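Local coordinates for COBE (Pseudomonas aeruginosa, PDB 2W6K), which takes part in the cobalamin (vitamin B12) biosynthetic pathway, where its exact molecular role remains uncertain, at residues H38-A43 against L135-T140; L45-S50 against L108-R113; C99-E104 against G123-D128. All blocks are in the same frame, centred on the assembly; numbering follows the deposited sequence.

Interaction 1: residues H38-A43 against L135-T140; sequences HGRSLA and LARLLT
His38 makes the first touch: its imidazole ND1 lies 4.0 Å from the methyl CD1 of Leu135. The methyl meets the ring obliquely, and the two side chains slide past each other in opposite directions. CG of His38 is anti to its carbonyl carbon (chi1 -66°), which leaves ND1 near enough to the preceding helical turn for a weak hydrogen bond to Thr34 O.

Gly39 follows with positive phi as the C-prime residue of a Schellman motif, in which Arg40 N bonds back to Leu35 O; this ends helix 24-37. Arg40 then sends its side chain back, bent at chi2 (55°), until NH2 donates to His38 O at 2.8 Å. That bond is nearly straight (162°) and lies in both the carbonyl and the guanidinium planes, which would help hold the guanidinium in place. On the same guanidinium, NH1 comes 4.1 Å from NH1 of Arg137. The two arginines cross at about a right angle, and their like charges probably make this approach mildly unfavourable. Beyond Arg40 the loop makes no further contact with 135-140: Ser41 OG accepts from Ala43 N in an ST turn.

This is a slight contact between the exit of helix 24-37 and a strand of the sheet. Strand 131-138 runs between strands 12-18 and 119-127, and Leu122 of the latter touches His38, Arg40 and Arg137 alike, while Leu135 turns its side chain to the face of the sheet that helix 24-37 covers.

Interaction 2: residues L45-S50 against L108-R113; sequences LDALAS and LALAER
Leu110 carries the helix side of this contact, placing its branch CD2 against strand 47-51 between two small residues. That methyl lies 3.8 Å from Ala47 CB and 3.7 Å from Ala49 CB, so it spans two residues that face the helix from the same side of the strand. It also rests 3.5 Å from Leu48 O, on the backbone between them, while the Leu48 side chain departs on the other face. A CG anti to the backbone N (chi1 -174°) carries CD2 of Leu110 out from the helix to the strand. Its CB backs this up, packing 3.8 Å from Ala49 CB.

Ala49 and Ala47 supply just a methyl each, which allows the close approach: the axes of strand 47-50 and helix 108-113 come within 8.3 Å, at 130° between their directions. Everything that meets here is apolar apart from the carbonyl oxygen.

Helix 102-115 thus packs across one face of the mixed sheet. Strand 47-51 lies between strands 12-18 and 71-74, and both neighbours join in: His72 touches Leu110, Leu74 meets Ala49 and Ala109, and Ile13 reaches Ala47 and Ala111.

Interaction 3: residues C99-E104 against G123-D128; sequences CSSVAE and GAKRSD. With SO4 (sulfate ion), chain B.
The carboxylate of Glu104 is the flat group that joins the two segments. At its OE2 end, Lys125 N donates a hydrogen bond of 2.9 Å (160°), received by the anti lone pair, the one turned away from OE1. Ser88 OG also bonds OE2 and Leu87 N bonds OE1, so both oxygens of this buried group are held, which would be consistent with a stable negative charge. The Glu104 chain is extended beyond CG and crosses Lys125 at about a right angle, with CB of Lys125 resting 3.5 Å from OE2.

Lys125 leaves its backbone with CG between the N and the carbonyl carbon (chi1 74°), then runs extended past Ser101, its CD 3.7 Å from Ser101 OG. NZ ends on O3 of a bound sulfate at 2.9 Å and also donates to Ser88 O. It stays 5.4 Å from Glu104 OE2, so the amine is bound by the sulfate and Ser88 O, not by the carboxylate.

The same sulfate O3 takes a second bond, from Ser101 OG at 2.8 Å. This hydroxyl does double duty: as N-cap it accepts from Glu104 N, tying the first turn of helix 102-115 to the anion site. Two backbone amides complete the grip, Val102 N on O2 at 2.8 Å and Ala103 N on O4.

First-turn amides, the N-cap serine and a lysine of 123-128 make up an anion site at a helix N-terminus, to which the helix dipole would probably add. The sulfate probably came from the crystallisation liquor, and a second one lies about 5 Å from the Lys125 side chain; together they may mark a pocket suited to negatively charged groups.

Interaction 2 is the buried contact, aliphatic groups against a strand and one of its carbonyl oxygens near the chain centre, whereas interactions 1 and 3 are partly buried and bring in charged groups. Interactions 2 and 3 share helix 102-115: its N-terminus holds a sulfate in the crystal, its later turns pack on the sheet. Interaction 1 works on the other face, where helix 24-37 ends, and meets by van der Waals contact and an approach of like charges, while interaction 3 is joined by Lys125 N to Glu104 OE2 and by the sulfate. All three reach the same mixed sheet. Ala136, beside Leu135 of interaction 1, packs on Ala111 of interaction 2, and Ser50 meets Val102, joining interactions 2 and 3.

Interaction 1: residues H38-A43 against L135-T140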
loop_
_atom_site.group_PDB
_atom_site.type_symbol
_atom_site.label_atom_id
_atom_site.label_comp_id
_atom_site.label_asym_id
_atom_site.label_seq_id
_atom_site.Cartn_x
_atom_site.Cartn_y
_atom_site.Cartn_z
ATOM N N HIS A 38 5.399 1.540 12.972
ATOM C CA HIS A 38 4.536 2.708 13.050
ATOM C C HIS A 38 3.418 2.618 14.061
ATOM O O HIS A 38 2.477 3.409 14.017
ATOM C CB HIS A 38 4.008 3.061 11.664
ATOM C CG HIS A 38 5.093 3.510 10.740
ATOM N ND1 HIS A 38 5.719 2.661 9.857
ATOM C CD2 HIS A 38 5.717 4.708 10.619
ATOM C CE1 HIS A 38 6.647 3.329 9.189
ATOM N NE2 HIS A 38 6.676 4.567 9.641
ATOM N N GLY A 39 3.529 1.682 14.999
ATOM C CA GLY A 39 2.559 1.587 16.099
ATOM C C GLY A 39 1.141 1.381 15.618
ATOM O O GLY A 39 0.170 1.795 16.269
ATOM N N ARG A 40 1.014 0.736 14.452
ATOM C CA ARG A 40 -0.277 0.320 13.913
ATOM C C ARG A 40 -0.498 -1.188 14.068
ATOM O O ARG A 40 0.425 -1.968 13.973
ATOM C CB ARG A 40 -0.395 0.671 12.432
ATOM C CG ARG A 40 -1.087 1.988 12.125
ATOM C CD ARG A 40 -0.455 3.104 12.813
ATOM N NE ARG A 40 -1.037 4.412 12.517
ATOM C CZ ARG A 40 -0.372 5.555 12.675
ATOM N NH1 ARG A 40 -0.959 6.711 12.387
ATOM N NH2 ARG A 40 0.892 5.541 13.100
ATOM N N SER A 41 -1.733 -1.580 14.307
ATOM C CA SER A 41 -2.053 -3.009 14.430
ATOM C C SER A 41 -2.579 -3.475 13.085
ATOM O O SER A 41 -3.207 -2.699 12.351
ATOM C CB SER A 41 -3.136 -3.178 15.497
ATOM O OG SER A 41 -3.738 -4.458 15.488
ATOM N N LEU A 42 -2.386 -4.752 12.776
ATOM C CA LEU A 42 -3.021 -5.334 11.588
ATOM C C LEU A 42 -4.522 -5.127 11.599
ATOM O O LEU A 42 -5.140 -5.041 10.547
ATOM C CB LEU A 42 -2.776 -6.839 11.522
ATOM C CG LEU A 42 -1.478 -7.388 10.971
ATOM C CD1 LEU A 42 -1.444 -8.869 11.385
ATOM C CD2 LEU A 42 -1.359 -7.240 9.456
ATOM N N ALA A 43 -5.126 -5.085 12.793
ATOM C CA ALA A 43 -6.571 -4.792 12.915
ATOM C C ALA A 43 -7.005 -3.447 12.299
ATOM O O ALA A 43 -8.153 -3.270 11.890
ATOM C CB ALA A 43 -6.984 -4.855 14.385
ATOM N N LEU A 135 3.108 2.131 3.937
ATOM C CA LEU A 135 1.815 2.458 4.571
ATOM C C LEU A 135 1.418 3.881 4.248
ATOM O O LEU A 135 2.242 4.784 4.297
ATOM C CB LEU A 135 1.892 2.265 6.099
ATOM C CG LEU A 135 2.367 0.898 6.613
ATOM C CD1 LEU A 135 2.514 0.977 8.148
ATOM C CD2 LEU A 135 1.364 -0.169 6.203
ATOM N N ALA A 136 0.149 4.079 3.916
ATOM C CA ALA A 136 -0.348 5.427 3.663
ATOM C C ALA A 136 -1.603 5.660 4.473
ATOM O O ALA A 136 -2.405 4.751 4.696
ATOM C CB ALA A 136 -0.625 5.655 2.160
ATOM N N ARG A 137 -1.767 6.904 4.914
ATOM C CA ARG A 137 -2.915 7.300 5.717
ATOM C C ARG A 137 -3.557 8.575 5.176
ATOM O O ARG A 137 -2.870 9.485 4.712
ATOM C CB ARG A 137 -2.505 7.496 7.177
ATOM C CG ARG A 137 -1.192 8.240 7.359
ATOM C CD ARG A 137 -1.291 9.271 8.472
ATOM N NE ARG A 137 -0.265 10.303 8.352
ATOM C CZ ARG A 137 0.732 10.469 9.215
ATOM N NH1 ARG A 137 0.842 9.669 10.265
ATOM N NH2 ARG A 137 1.620 11.435 9.027
ATOM N N LEU A 138 -4.882 8.625 5.243
ATOM C CA LEU A 138 -5.645 9.762 4.805
ATOM C C LEU A 138 -5.339 10.905 5.761
ATOM O O LEU A 138 -5.583 10.811 6.973
ATOM C CB LEU A 138 -7.126 9.406 4.799
ATOM C CG LEU A 138 -8.035 10.275 3.938
ATOM C CD1 LEU A 138 -7.669 10.199 2.438
ATOM C CD2 LEU A 138 -9.463 9.866 4.180
ATOM N N LEU A 139 -4.760 11.952 5.189
ATOM C CA LEU A 139 -4.213 13.106 5.892
ATOM C C LEU A 139 -5.307 14.122 6.174
ATOM O O LEU A 139 -5.675 14.882 5.270
ATOM C CB LEU A 139 -3.181 13.761 4.970
ATOM C CG LEU A 139 -1.893 14.460 5.393
ATOM C CD1 LEU A 139 -1.596 15.548 4.369
ATOM C CD2 LEU A 139 -1.917 15.047 6.802
ATOM N N THR A 140 -5.817 14.138 7.401
ATOM C CA THR A 140 -6.849 15.091 7.789
ATOM C C THR A 140 -6.406 16.525 7.518
ATOM O O THR A 140 -6.902 17.173 6.596
ATOM C CB THR A 140 -7.214 14.951 9.279
ATOM O OG1 THR A 140 -7.387 13.566 9.604
ATOM C CG2 THR A 140 -8.500 15.704 9.585
#

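Interaction 2: residues L45-S50 against L108-R113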
loop_
_atom_site.group_PDB
_atom_site.type_symbol
_atom_site.label_atom_id
_atom_site.label_comp_id
_atom_site.label_asym_id
_atom_site.label_seq_id
_atom_site.Cartn_x
_atom_site.Cartn_y
_atom_site.Cartn_z
ATOM N N LEU A 45 -5.634 -1.982 9.539
ATOM C CA LEU A 45 -5.572 -1.922 8.077
ATOM C C LEU A 45 -6.942 -1.970 7.449
ATOM O O LEU A 45 -7.747 -2.824 7.807
ATOM C CB LEU A 45 -4.842 -3.151 7.541
ATOM C CG LEU A 45 -3.362 -3.178 7.285
ATOM C CD1 LEU A 45 -3.112 -4.391 6.397
ATOM C CD2 LEU A 45 -2.881 -1.888 6.609
ATOM N N ASP A 46 -7.175 -1.116 6.462
ATOM C CA ASP A 46 -8.394 -1.140 5.664
ATOM C C ASP A 46 -8.289 -1.954 4.373
ATOM O O ASP A 46 -9.261 -2.587 3.965
ATOM C CB ASP A 46 -8.846 0.266 5.366
ATOM C CG ASP A 46 -9.251 1.001 6.622
ATOM O OD1 ASP A 46 -10.344 0.700 7.155
ATOM O OD2 ASP A 46 -8.479 1.851 7.085
ATOM N N ALA A 47 -7.133 -1.926 3.708
ATOM C CA ALA A 47 -7.013 -2.614 2.415
ATOM C C ALA A 47 -5.555 -2.791 2.054
ATOM O O ALA A 47 -4.696 -2.100 2.605
ATOM C CB ALA A 47 -7.677 -1.801 1.343
ATOM N N LEU A 48 -5.304 -3.667 1.081
ATOM C CA LEU A 48 -3.962 -3.823 0.545
ATOM C C LEU A 48 -3.999 -3.288 -0.886
ATOM O O LEU A 48 -5.063 -3.290 -1.528
ATOM C CB LEU A 48 -3.553 -5.288 0.477
ATOM C CG LEU A 48 -3.658 -6.139 1.750
ATOM C CD1 LEU A 48 -3.406 -7.532 1.350
ATOM C CD2 LEU A 48 -2.612 -5.639 2.766
ATOM N N ALA A 49 -2.861 -2.803 -1.377
ATOM C CA ALA A 49 -2.803 -2.272 -2.746
ATOM C C ALA A 49 -1.555 -2.758 -3.435
ATOM O O ALA A 49 -0.524 -2.882 -2.803
ATOM C CB ALA A 49 -2.807 -0.745 -2.745
ATOM N N SER A 50 -1.661 -3.023 -4.739
ATOM C CA SER A 50 -0.473 -3.336 -5.531
ATOM C C SER A 50 -0.717 -2.938 -6.969
ATOM O O SER A 50 -1.675 -2.267 -7.284
ATOM C CB SER A 50 -0.077 -4.829 -5.416
ATOM O OG SER A 50 1.226 -5.055 -5.938
ATOM N N LEU A 108 -0.361 5.170 -1.695
ATOM C CA LEU A 108 -0.874 6.510 -1.862
ATOM C C LEU A 108 -2.111 6.501 -2.762
ATOM O O LEU A 108 -3.135 7.112 -2.419
ATOM C CB LEU A 108 0.212 7.401 -2.457
ATOM C CG LEU A 108 1.315 7.823 -1.491
ATOM C CD1 LEU A 108 2.431 8.472 -2.295
ATOM C CD2 LEU A 108 0.732 8.784 -0.436
ATOM N N ALA A 109 -2.000 5.836 -3.914
ATOM C CA ALA A 109 -3.077 5.801 -4.930
ATOM C C ALA A 109 -4.382 5.273 -4.388
ATOM O O ALA A 109 -5.429 5.921 -4.551
ATOM C CB ALA A 109 -2.636 5.020 -6.176
ATOM N N LEU A 110 -4.336 4.130 -3.704
ATOM C CA LEU A 110 -5.540 3.542 -3.167
ATOM C C LEU A 110 -6.106 4.403 -2.035
ATOM O O LEU A 110 -7.326 4.578 -1.944
ATOM C CB LEU A 110 -5.303 2.100 -2.696
ATOM C CG LEU A 110 -6.565 1.368 -2.243
ATOM C CD1 LEU A 110 -7.587 1.275 -3.424
ATOM C CD2 LEU A 110 -6.251 -0.007 -1.714
ATOM N N ALA A 111 -5.245 4.931 -1.168
ATOM C CA ALA A 111 -5.745 5.733 -0.038
ATOM C C ALA A 111 -6.537 6.930 -0.554
ATOM O O ALA A 111 -7.619 7.235 -0.042
ATOM C CB ALA A 111 -4.600 6.200 0.851
ATOM N N GLU A 112 -6.016 7.572 -1.589
ATOM C CA GLU A 112 -6.666 8.792 -2.135
ATOM C C GLU A 112 -7.960 8.471 -2.854
ATOM O O GLU A 112 -8.900 9.273 -2.803
ATOM C CB GLU A 112 -5.709 9.586 -3.031
ATOM C CG GLU A 112 -4.522 10.125 -2.250
ATOM C CD GLU A 112 -3.757 11.229 -2.959
ATOM O OE1 GLU A 112 -3.887 11.341 -4.190
ATOM O OE2 GLU A 112 -3.003 11.946 -2.256
ATOM N N ARG A 113 -8.014 7.317 -3.528
ATOM C CA ARG A 113 -9.232 6.861 -4.207
ATOM C C ARG A 113 -10.367 6.452 -3.303
ATOM O O ARG A 113 -11.529 6.793 -3.588
ATOM C CB ARG A 113 -8.929 5.736 -5.206
ATOM C CG ARG A 113 -8.365 6.322 -6.429
ATOM C CD ARG A 113 -7.555 5.415 -7.296
ATOM N NE ARG A 113 -7.128 6.250 -8.404
ATOM C CZ ARG A 113 -6.172 7.173 -8.332
ATOM N NH1 ARG A 113 -5.901 7.906 -9.397
ATOM N NH2 ARG A 113 -5.484 7.367 -7.203
#

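Interaction 3: residues C99-E104 against G123-D128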
loop_
_atom_site.group_PDB
_atom_site.type_symbol
_atom_site.label_atom_id
_atom_site.label_comp_id
_atom_site.label_asym_id
_atom_site.label_seq_id
_atom_site.Cartn_x
_atom_site.Cartn_y
_atom_site.Cartn_z
ATOM N N CYS A 99 7.020 2.388 -12.821
ATOM C CA CYS A 99 6.744 3.061 -11.544
ATOM C C CYS A 99 7.949 2.841 -10.642
ATOM O O CYS A 99 8.451 1.714 -10.561
ATOM C CB CYS A 99 5.485 2.445 -10.912
ATOM S SG CYS A 99 5.255 2.684 -9.121
ATOM N N SER A 100 8.404 3.893 -9.952
ATOM C CA SER A 100 9.647 3.804 -9.144
ATOM C C SER A 100 9.504 3.049 -7.820
ATOM O O SER A 100 10.489 2.648 -7.214
ATOM C CB SER A 100 10.218 5.203 -8.864
ATOM O OG SER A 100 10.640 5.792 -10.096
ATOM N N SER A 101 8.282 2.925 -7.328
ATOM C CA SER A 101 8.049 2.106 -6.123
ATOM C C SER A 101 6.632 1.664 -6.124
ATOM O O SER A 101 5.744 2.495 -5.923
ATOM C CB SER A 101 8.347 2.847 -4.813
ATOM O OG SER A 101 7.951 2.010 -3.723
ATOM N N VAL A 102 6.402 0.374 -6.359
ATOM C CA VAL A 102 5.048 -0.163 -6.381
ATOM C C VAL A 102 4.417 -0.006 -5.010
ATOM O O VAL A 102 3.257 0.387 -4.914
ATOM C CB VAL A 102 5.008 -1.640 -6.858
ATOM C CG1 VAL A 102 3.661 -2.287 -6.562
ATOM C CG2 VAL A 102 5.352 -1.696 -8.335
ATOM N N ALA A 103 5.163 -0.342 -3.961
ATOM C CA ALA A 103 4.567 -0.301 -2.605
ATOM C C ALA A 103 4.137 1.113 -2.237
ATOM O O ALA A 103 3.032 1.340 -1.738
ATOM C CB ALA A 103 5.555 -0.834 -1.581
ATOM N N GLU A 104 5.030 2.076 -2.440
ATOM C CA GLU A 104 4.740 3.454 -2.049
ATOM C C GLU A 104 3.629 4.070 -2.926
ATOM O O GLU A 104 2.674 4.654 -2.415
ATOM C CB GLU A 104 6.016 4.287 -2.092
ATOM C CG GLU A 104 6.975 3.842 -1.029
ATOM C CD GLU A 104 8.268 4.638 -0.949
ATOM O OE1 GLU A 104 8.521 5.458 -1.842
ATOM O OE2 GLU A 104 9.034 4.387 0.022
ATOM N N GLY A 123 5.967 6.645 6.196
ATOM C CA GLY A 123 7.417 6.591 6.179
ATOM C C GLY A 123 7.866 5.919 4.917
ATOM O O GLY A 123 7.040 5.412 4.151
ATOM N N ALA A 124 9.177 5.878 4.696
ATOM C CA ALA A 124 9.733 5.090 3.621
ATOM C C ALA A 124 9.327 3.608 3.726
ATOM O O ALA A 124 9.148 3.071 4.824
ATOM C CB ALA A 124 11.257 5.208 3.647
ATOM N N LYS A 125 9.214 2.946 2.583
ATOM C CA LYS A 125 8.837 1.523 2.562
ATOM C C LYS A 125 9.851 0.703 3.335
ATOM O O LYS A 125 11.040 1.073 3.412
ATOM C CB LYS A 125 8.786 1.033 1.131
ATOM C CG LYS A 125 10.163 0.848 0.539
ATOM C CD LYS A 125 10.112 0.706 -0.957
ATOM C CE LYS A 125 11.495 0.417 -1.466
ATOM N NZ LYS A 125 11.608 0.679 -2.917
ATOM N N ARG A 126 9.380 -0.398 3.916
ATOM C CA ARG A 126 10.260 -1.403 4.536
ATOM C C ARG A 126 10.474 -2.538 3.529
ATOM O O ARG A 126 9.529 -3.013 2.866
ATOM C CB ARG A 126 9.665 -1.891 5.851
ATOM C CG ARG A 126 10.517 -2.945 6.589
ATOM C CD ARG A 126 9.920 -3.286 7.960
ATOM N NE ARG A 126 10.782 -4.205 8.706
ATOM C CZ ARG A 126 11.837 -3.850 9.440
ATOM N NH1 ARG A 126 12.205 -2.577 9.542
ATOM N NH2 ARG A 126 12.543 -4.790 10.072
ATOM N N SER A 127 11.721 -2.974 3.398
ATOM C CA SER A 127 12.089 -3.907 2.342
ATOM C C SER A 127 12.890 -5.093 2.882
ATOM O O SER A 127 13.676 -4.937 3.833
ATOM C CB SER A 127 12.960 -3.176 1.316
ATOM O OG SER A 127 12.245 -2.092 0.743
ATOM N N ASP A 128 12.634 -6.271 2.320
ATOM C CA ASP A 128 13.628 -7.356 2.355
ATOM C C ASP A 128 13.974 -7.742 0.930
ATOM O O ASP A 128 13.711 -6.994 -0.010
ATOM C CB ASP A 128 13.216 -8.516 3.270
ATOM C CG ASP A 128 11.907 -9.178 2.860
ATOM O OD1 ASP A 128 11.631 -9.228 1.664
ATOM O OD2 ASP A 128 11.176 -9.656 3.757
HETATM S S SO4 B . 8.741 -1.643 -4.671
HETATM O O1 SO4 B . 9.801 -2.678 -4.450
HETATM O O2 SO4 B . 8.480 -1.517 -6.098
HETATM O O3 SO4 B . 9.244 -0.386 -4.155
HETATM O O4 SO4 B . 7.554 -2.058 -3.980
#